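PDB 2C4E: sugar kinase MJ0406 from Methanococcus jannaschii, which phosphorylates a broad range of nucleosides to nucleoside monophosphates, preferring inosine, guanosine and cytidine and using ATP as the best phosphate donor. Local coordinates for residues 247-250 and 251-255; 115-118 and 119-122; 149-152 and 153-157; 162-165 and 166-169. One frame throughout, in Å; residues are numbered along the deposited sequence.

Contact 1: 247-250 and 251-255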
# COMPACT_ATOMS: atom_id res chain seq x y z
N ASP A 247 5.73 -20.97 -7.05
CA ASP A 247 6.37 -20.58 -8.30
C ASP A 247 7.70 -21.29 -8.45
O ASP A 247 8.08 -21.68 -9.57
CB ASP A 247 6.57 -19.07 -8.38
CG ASP A 247 5.26 -18.30 -8.39
OD1 ASP A 247 4.28 -18.79 -8.99
OD2 ASP A 247 5.13 -17.20 -7.82
N SER A 248 8.40 -21.48 -7.33
CA SER A 248 9.70 -22.13 -7.36
C SER A 248 9.61 -23.62 -7.69
O SER A 248 10.50 -24.14 -8.34
CB SER A 248 10.45 -21.94 -6.04
OG SER A 248 9.86 -22.69 -5.01
N TYR A 249 8.54 -24.28 -7.25
CA TYR A 249 8.31 -25.67 -7.62
C TYR A 249 8.13 -25.77 -9.12
O TYR A 249 8.66 -26.66 -9.75
CB TYR A 249 7.05 -26.21 -6.94
CG TYR A 249 6.72 -27.66 -7.28
CD1 TYR A 249 7.01 -28.69 -6.37
CD2 TYR A 249 6.09 -28.00 -8.47
CE1 TYR A 249 6.72 -30.00 -6.67
CE2 TYR A 249 5.79 -29.34 -8.78
CZ TYR A 249 6.09 -30.33 -7.86
OH TYR A 249 5.79 -31.65 -8.14
N ARG A 250 7.32 -24.88 -9.70
CA ARG A 250 7.13 -24.86 -11.14
C ARG A 250 8.44 -24.54 -11.87
O ARG A 250 8.75 -25.20 -12.86
CB ARG A 250 5.99 -23.89 -11.51
CG ARG A 250 4.61 -24.45 -11.14
CD ARG A 250 3.81 -23.57 -10.24
NE ARG A 250 2.51 -24.12 -9.86
CZ ARG A 250 2.24 -24.74 -8.71
NH1 ARG A 250 3.18 -24.96 -7.80
NH2 ARG A 250 1.00 -25.16 -8.48
N ALA A 251 9.22 -23.59 -11.37
CA ALA A 251 10.52 -23.27 -11.93
C ALA A 251 11.42 -24.50 -11.98
O ALA A 251 12.04 -24.80 -13.00
CB ALA A 251 11.19 -22.14 -11.16
N GLY A 252 11.47 -25.25 -10.88
CA GLY A 252 12.29 -26.44 -10.79
C GLY A 252 11.80 -27.54 -11.72
O GLY A 252 12.60 -28.16 -12.42
N PHE A 253 10.49 -27.76 -11.71
CA PHE A 253 9.87 -28.82 -12.50
C PHE A 253 10.14 -28.60 -13.99
O PHE A 253 10.56 -29.49 -14.70
CB PHE A 253 8.37 -28.84 -12.24
CG PHE A 253 7.66 -30.03 -12.80
CD1 PHE A 253 7.24 -31.04 -11.96
CD2 PHE A 253 7.39 -30.14 -14.16
CE1 PHE A 253 6.61 -32.15 -12.46
CE2 PHE A 253 6.74 -31.26 -14.66
CZ PHE A 253 6.34 -32.26 -13.78
N LEU A 254 9.86 -27.40 -14.46
CA LEU A 254 10.02 -27.06 -15.88
C LEU A 254 11.49 -27.00 -16.30
O LEU A 254 11.84 -27.38 -17.41
CB LEU A 254 9.34 -25.72 -16.16
CG LEU A 254 7.83 -25.73 -15.93
CD1 LEU A 254 7.29 -24.32 -16.08
CD2 LEU A 254 7.15 -26.67 -16.92
N SER A 255 12.36 -26.56 -15.40
CA SER A 255 13.79 -26.54 -15.69
C SER A 255 14.32 -27.96 -15.88
O SER A 255 15.08 -28.24 -16.81
CB SER A 255 14.58 -25.83 -14.57
OG SER A 255 14.25 -24.44 -14.52
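Tyr-249 and Phe-253, one helical turn apart, send their rings out side by side in the same direction, and the closest approach of the two is 3.9 Å from Tyr-249 CE2 to Phe-253 CD1. In Tyr-249, CG stands opposite the backbone N (chi1 179°), and Phe-253 repeats that choice, which keeps the rings alongside one another. Both suit a buried face: they touch Ile-212 of strand 210-214, Phe-253 also meets Phe-184 edge-to-face, and the Tyr-249 hydroxyl finds a polar partner in Ser-220 OG.

Backbone bonds of the alpha-helical i to i+4 pattern join the two segments. Ala-251 N donates to Asp-247 O at 2.9 Å, and the straightest of the four, at 170°, runs from Leu-254 N to Arg-250 O. These turns belong to helix 245-258, which in this ribokinase fold carries, near its N-terminal end, Asp-247, which binds substrate and is probably the proton acceptor, and Arg-250, probably the transition-state stabiliser. Asp-247 OD2 is hydrogen-bonded to Asn-47 ND2; Arg-250 NH2 forms a salt bridge with Asp-160 and a hydrogen bond with Thr-214 OG1. Ala-251 CB lies 3.5 Å from Asp-247 O and packs on Ile-52 of helix 44-54, where a methyl suffices.

Among side-chain hydrogen bonds, Ser-255 OG gives its proton to Ala-251 O at 2.7 Å, while Ser-255 N reaches the same oxygen from the opposite face of the carbonyl plane.

Contact 2: 115-118 and 119-122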
# COMPACT_ATOMS: atom_id res chain seq x y z
N TRP A 115 -3.48 -3.58 -10.01
CA TRP A 115 -3.48 -4.04 -11.41
C TRP A 115 -2.53 -3.22 -12.28
O TRP A 115 -1.71 -3.78 -13.00
CB TRP A 115 -4.91 -3.93 -11.92
CG TRP A 115 -5.19 -4.56 -13.23
CD1 TRP A 115 -5.71 -3.94 -14.32
CD2 TRP A 115 -5.04 -5.94 -13.59
NE1 TRP A 115 -5.88 -4.84 -15.34
CE2 TRP A 115 -5.46 -6.08 -14.92
CE3 TRP A 115 -4.57 -7.08 -12.92
CZ2 TRP A 115 -5.44 -7.30 -15.59
CZ3 TRP A 115 -4.55 -8.29 -13.59
CH2 TRP A 115 -4.98 -8.39 -14.91
N GLY A 116 -2.62 -1.89 -12.18
CA GLY A 116 -1.71 -0.98 -12.87
C GLY A 116 -1.58 -1.23 -14.37
O GLY A 116 -2.59 -1.21 -15.10
N ALA A 117 -0.33 -1.50 -14.80
CA ALA A 117 0.03 -1.70 -16.21
C ALA A 117 -0.51 -2.99 -16.84
O ALA A 117 -0.49 -3.14 -18.07
CB ALA A 117 1.56 -1.66 -16.38
N ALA A 118 -0.95 -3.94 -16.02
CA ALA A 118 -1.66 -5.13 -16.51
C ALA A 118 -2.93 -4.78 -17.30
O ALA A 118 -3.46 -5.62 -18.04
CB ALA A 118 -2.00 -6.06 -15.35
N LYS A 119 -3.43 -3.55 -17.16
CA LYS A 119 -4.54 -3.09 -18.00
C LYS A 119 -4.21 -3.21 -19.49
O LYS A 119 -5.11 -3.30 -20.32
CB LYS A 119 -4.97 -1.66 -17.63
CG LYS A 119 -3.99 -0.56 -18.02
CD LYS A 119 -4.15 -0.13 -19.46
CE LYS A 119 -4.09 1.35 -19.65
NZ LYS A 119 -4.53 1.75 -21.02
N HIS A 120 -2.92 -3.20 -19.83
CA HIS A 120 -2.50 -3.19 -21.23
C HIS A 120 -2.62 -4.56 -21.92
O HIS A 120 -2.63 -4.58 -23.15
CB HIS A 120 -1.05 -2.68 -21.37
CG HIS A 120 -0.89 -1.23 -21.09
ND1 HIS A 120 -1.47 -0.25 -21.88
CD2 HIS A 120 -0.23 -0.58 -20.10
CE1 HIS A 120 -1.16 0.94 -21.39
NE2 HIS A 120 -0.41 0.77 -20.32
N TYR A 121 -2.71 -5.67 -21.19
CA TYR A 121 -2.83 -6.98 -21.85
C TYR A 121 -3.97 -7.02 -22.87
O TYR A 121 -3.82 -7.58 -23.94
CB TYR A 121 -2.99 -8.15 -20.86
CG TYR A 121 -1.73 -8.47 -20.08
CD1 TYR A 121 -1.65 -8.17 -18.72
CD2 TYR A 121 -0.62 -9.04 -20.69
CE1 TYR A 121 -0.52 -8.45 -17.99
CE2 TYR A 121 0.52 -9.33 -19.96
CZ TYR A 121 0.56 -9.03 -18.61
OH TYR A 121 1.68 -9.28 -17.87
N LYS A 122 -5.12 -6.44 -22.54
CA LYS A 122 -6.26 -6.47 -23.46
C LYS A 122 -6.03 -5.67 -24.76
O LYS A 122 -6.75 -5.85 -25.74
CB LYS A 122 -7.56 -6.03 -22.77
CG LYS A 122 -7.60 -4.59 -22.31
CD LYS A 122 -8.92 -4.30 -21.56
CE LYS A 122 -8.84 -3.07 -20.68
NZ LYS A 122 -7.63 -3.05 -19.81
O HOH W 1 -7.65 -4.82 -17.89
O HOH W 2 -5.77 -6.32 -19.46
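Trp-115 brings the five-membered part of its indole up to the backbone of Lys-119, with NE1 3.5 Å from Lys-119 CA. The indole N-H itself is spent on a water, 3.1 Å from Trp-115 NE1, which also accepts from Lys-122 NZ. With CG placed opposite the backbone N (chi1 -170°), the ring swings over the turn, and Ala-118 CB sits above the centre of one face, 3.4 Å from the plane. Without the indole, as with an alanine here, the Ala-118 methyl would probably lose its aromatic cover and the bridging water its N-H donor.

Gly-116, at positive phi, suits the bend before the 3-10 segment, and its carbonyl takes Lys-119 N at 3.2 Å. Ala-117 O accepts from His-120 N in the same i to i+3 fashion, the N-H lying well above the carbonyl plane, as is usual in the tighter 3-10 winding. Ala-118 does two jobs: its O receives Tyr-121 N, and its CB lies 3.9 Å from Tyr-121 CE1. A methyl is a good fit between the indole face and the phenol ring. Lys-122 NZ curls back to Lys-119 O, 2.6 Å away, on a lone pair in the carbonyl plane.

The segment follows strand 109-114 and leads toward strand 131-136. Tyr-121 reaches past Phe-143 of helix 141-151 to Cys-64 N of strand 64-65, His-120 holds Ser-91 just beyond strand 89-90, and Trp-115, just past strand 109-114 of the four-stranded sheet, packs on Gln-33 of the second subunit.

Contact 3: 149-152 and 153-157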
# COMPACT_ATOMS: atom_id res chain seq x y z
N LYS A 149 -3.48 -20.76 -26.85
CA LYS A 149 -4.02 -21.18 -28.15
C LYS A 149 -3.01 -20.95 -29.27
O LYS A 149 -2.95 -21.75 -30.20
CB LYS A 149 -5.37 -20.50 -28.42
CG LYS A 149 -6.48 -21.06 -27.53
CD LYS A 149 -7.83 -20.39 -27.69
CE LYS A 149 -8.58 -20.87 -28.92
NZ LYS A 149 -10.02 -20.50 -28.85
N LYS A 150 -2.18 -19.91 -29.18
CA LYS A 150 -1.13 -19.69 -30.17
C LYS A 150 0.04 -20.67 -30.06
O LYS A 150 0.58 -21.13 -31.08
CB LYS A 150 -0.60 -18.26 -30.07
CG LYS A 150 0.21 -17.79 -31.29
CD LYS A 150 0.61 -16.34 -31.13
CE LYS A 150 1.43 -15.86 -32.31
NZ LYS A 150 0.66 -15.81 -33.57
N ALA A 151 0.42 -20.98 -28.83
CA ALA A 151 1.58 -21.82 -28.56
C ALA A 151 1.27 -23.30 -28.71
O ALA A 151 2.10 -24.08 -29.18
CB ALA A 151 2.12 -21.54 -27.18
N TYR A 152 0.08 -23.72 -28.34
CA TYR A 152 -0.20 -25.15 -28.31
C TYR A 152 -0.01 -25.79 -29.69
O TYR A 152 -0.47 -25.28 -30.71
CB TYR A 152 -1.61 -25.40 -27.78
CG TYR A 152 -1.95 -26.84 -27.47
CD1 TYR A 152 -1.45 -27.46 -26.32
CD2 TYR A 152 -2.74 -27.58 -28.33
CE1 TYR A 152 -1.78 -28.79 -26.03
CE2 TYR A 152 -3.07 -28.90 -28.05
CZ TYR A 152 -2.57 -29.50 -26.89
OH TYR A 152 -2.91 -30.80 -26.62
N GLY A 153 0.69 -26.90 -29.70
CA GLY A 153 0.98 -27.61 -30.93
C GLY A 153 2.26 -27.13 -31.57
O GLY A 153 2.64 -27.65 -32.61
N ASN A 154 2.93 -26.17 -30.94
CA ASN A 154 4.20 -25.64 -31.41
C ASN A 154 5.14 -25.74 -30.21
O ASN A 154 6.03 -26.59 -30.18
CB ASN A 154 4.04 -24.21 -31.91
CG ASN A 154 5.35 -23.57 -32.38
OD1 ASN A 154 5.41 -22.36 -32.64
ND2 ASN A 154 6.38 -24.38 -32.50
N ASN A 155 4.92 -24.90 -29.21
CA ASN A 155 5.64 -24.97 -27.93
C ASN A 155 4.84 -25.81 -26.96
O ASN A 155 3.61 -25.87 -27.03
CB ASN A 155 5.79 -23.58 -27.33
CG ASN A 155 5.94 -22.53 -28.37
OD1 ASN A 155 4.95 -21.99 -28.88
ND2 ASN A 155 7.19 -22.26 -28.76
N LEU A 156 5.51 -26.43 -26.00
CA LEU A 156 4.78 -27.06 -24.91
C LEU A 156 4.18 -25.95 -24.05
O LEU A 156 4.86 -24.96 -23.79
CB LEU A 156 5.69 -27.92 -24.07
CG LEU A 156 6.12 -29.19 -24.81
CD1 LEU A 156 7.20 -29.89 -24.00
CD2 LEU A 156 4.93 -30.13 -25.04
N VAL A 157 2.93 -26.09 -23.68
CA VAL A 157 2.26 -25.12 -22.84
C VAL A 157 2.16 -25.63 -21.42
O VAL A 157 1.68 -26.73 -21.19
CB VAL A 157 0.87 -24.81 -23.38
CG1 VAL A 157 0.10 -23.94 -22.41
CG2 VAL A 157 0.99 -24.17 -24.78
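Gly-153 follows Tyr-152 directly, at the point where the chain turns out of helix 141-151. Its backbone angles, with phi at 89°, would jam a CB against Tyr-152 O, so glycine alone suits the place. The Tyr-152 ring stands beside the turn, its CG 3.5 Å from Gly-153 N.

Asn-154 N donates to Ala-151 O at 2.9 Å, and Asn-154 CB lies against that same oxygen. Its amide OD1 accepts from Lys-4 NZ.

Asn-155 N is the second donor to Ala-151 O, also at 2.9 Å but more bent (135°). Two N-H groups thus grip the last helical carbonyl, which would otherwise lack a donor further along the helix. The side chain lies against the helix end: a chi1 of -33°, off the usual staggered value, brings Asn-155 OD1 within 3.3 Å of Ala-151 CB. ND2 is satisfied by the carbonyls of Thr-131 and Phe-129, a pair of acceptors that an asparagine amide can serve at once.

Val-157 points back at the helix end. Its CG2 branch meets Ala-151 CB at 3.7 Å and comes up near the plane of the Tyr-152 ring, at its edge, with Tyr-152 CB 4.2 Å from Val-157 CG2. A beta-branched residue suits both strand and this small apolar corner.

The turn is the second connection of a beta-alpha-beta unit: strand 131-136 leads into helix 141-151, and strand 156-159 lies parallel beside the first strand. Leu-156 bonds through its backbone to strand 131-136 and Val-157 to Phe-182 of strand 182-186, while Ala-151 touches Val-134 of strand 131-136.

Contact 4: 162-165 and 166-169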
# COMPACT_ATOMS: atom_id res chain seq x y z
N GLY A 162 -3.83 -20.64 -10.80
CA GLY A 162 -3.53 -19.99 -9.54
C GLY A 162 -4.70 -19.21 -8.96
O GLY A 162 -5.85 -19.64 -9.01
N GLN A 163 -4.40 -18.02 -8.45
CA GLN A 163 -5.42 -17.16 -7.83
C GLN A 163 -6.37 -16.52 -8.86
O GLN A 163 -7.38 -15.93 -8.47
CB GLN A 163 -4.77 -16.08 -6.97
CG GLN A 163 -3.98 -16.62 -5.77
CD GLN A 163 -4.86 -17.08 -4.62
OE1 GLN A 163 -6.09 -17.10 -4.72
NE2 GLN A 163 -4.23 -17.45 -3.51
N ASP A 164 -6.04 -16.63 -10.15
CA ASP A 164 -6.94 -16.21 -11.22
C ASP A 164 -8.09 -17.19 -11.42
O ASP A 164 -9.00 -16.88 -12.16
CB ASP A 164 -6.20 -16.13 -12.57
CG ASP A 164 -5.25 -14.95 -12.68
OD1 ASP A 164 -5.15 -14.13 -11.74
OD2 ASP A 164 -4.57 -14.77 -13.71
N LEU A 165 -8.04 -18.38 -10.80
CA LEU A 165 -9.01 -19.44 -11.11
C LEU A 165 -10.49 -19.01 -11.10
O LEU A 165 -11.23 -19.39 -12.02
CB LEU A 165 -8.80 -20.69 -10.21
CG LEU A 165 -9.75 -21.86 -10.52
CD1 LEU A 165 -9.47 -22.44 -11.90
CD2 LEU A 165 -9.66 -22.96 -9.45
N PRO A 166 -10.94 -18.25 -10.10
CA PRO A 166 -12.33 -17.76 -10.07
C PRO A 166 -12.81 -16.98 -11.31
O PRO A 166 -14.01 -16.95 -11.56
CB PRO A 166 -12.35 -16.86 -8.82
CG PRO A 166 -11.27 -17.41 -7.94
CD PRO A 166 -10.19 -17.83 -8.90
N GLN A 167 -11.89 -16.37 -12.05
CA GLN A 167 -12.22 -15.59 -13.25
C GLN A 167 -12.55 -16.42 -14.49
O GLN A 167 -13.05 -15.88 -15.48
CB GLN A 167 -11.07 -14.64 -13.61
CG GLN A 167 -10.81 -13.59 -12.54
CD GLN A 167 -9.62 -12.73 -12.88
OE1 GLN A 167 -9.53 -12.17 -13.98
NE2 GLN A 167 -8.69 -12.60 -11.94
N TYR A 168 -12.26 -17.71 -14.44
CA TYR A 168 -12.53 -18.60 -15.55
C TYR A 168 -13.89 -19.26 -15.38
O TYR A 168 -14.15 -19.92 -14.38
CB TYR A 168 -11.46 -19.70 -15.61
CG TYR A 168 -10.08 -19.23 -16.04
CD1 TYR A 168 -9.24 -18.60 -15.13
CD2 TYR A 168 -9.63 -19.41 -17.34
CE1 TYR A 168 -7.98 -18.16 -15.51
CE2 TYR A 168 -8.36 -18.98 -17.73
CZ TYR A 168 -7.54 -18.36 -16.81
OH TYR A 168 -6.29 -17.92 -17.19
N SER A 169 -14.75 -19.08 -16.39
CA SER A 169 -15.99 -19.82 -16.49
C SER A 169 -15.68 -21.26 -16.79
O SER A 169 -14.58 -21.58 -17.25
CB SER A 169 -16.84 -19.27 -17.64
OG SER A 169 -16.19 -19.52 -18.88
O HOH W 3 -4.64 -16.79 -15.72
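Tyr-168 turns its ring edge to the carbonyl oxygens of Asp-164 and Leu-165, and its side chain can be traced outward from the turn. CB lies 3.6 Å from Leu-165 O, the carbonyl that accepts Tyr-168 N. CG is placed on the side away from its own carbonyl carbon (chi1 -70°), a choice that turns the ring toward Asp-164. CD1 then passes 3.4 Å from Asp-164 O, which lies at the ring edge, in plane, where the aromatic C-H is weakly positive. CE1 comes next, 4.0 Å from Asp-164 CB. At the tip, OH meets a water 2.5 Å off, also in the ring plane; the water lies 2.9 Å from Asp-164 OD2 and can donate to it.

Gln-167 N bonds to Asp-164 O in the i to i+3 manner of a short 3-10 turn. Pro-166, which has no N-H to give, suits the early part of such a turn; its CD is pressed tightly against Leu-165 CB, 3.4 Å away. Ser-169 caps helix 170-178 by receiving Met-172 N. Gln-163, a substrate-binding residue, opens the turn and packs on Thr-30 of the second subunit.

A phenylalanine at Tyr-168 would probably keep the ring against Asp-164 O but leave the bridging water without its phenolic mate. Asp-164 OD2 also accepts from Gly-139 N, and a carboxylate suits a place that a backbone N-H and probably a water proton approach. Gly-139 N, and probably the water, would be expected to help stabilise the negative charge of the buried carboxylate.

In the fold
The four contacts follow one another along the chain in the order 2, 3, 4, 1, and none touches another. Contact 1 holds the probable proton acceptor Asp-247 and the probable transition-state stabiliser Arg-250, and contact 4 contributes the substrate-binding Gln-163; their centres are 21 Å apart, but their nearest atoms come within about 7 Å. Asp-160 joins them, pairing with Arg-250 of contact 1 and accepting from Gly-162 of contact 4. Contact 2, shortly after the substrate-binding residues 111-113, approaches contact 4 to about 6 Å between nearest atoms, and both touch the second subunit. Contact 3 lies away from the annotated sites, its centre 19 Å from that of contact 1, and strand 156-159 runs from it toward contact 4.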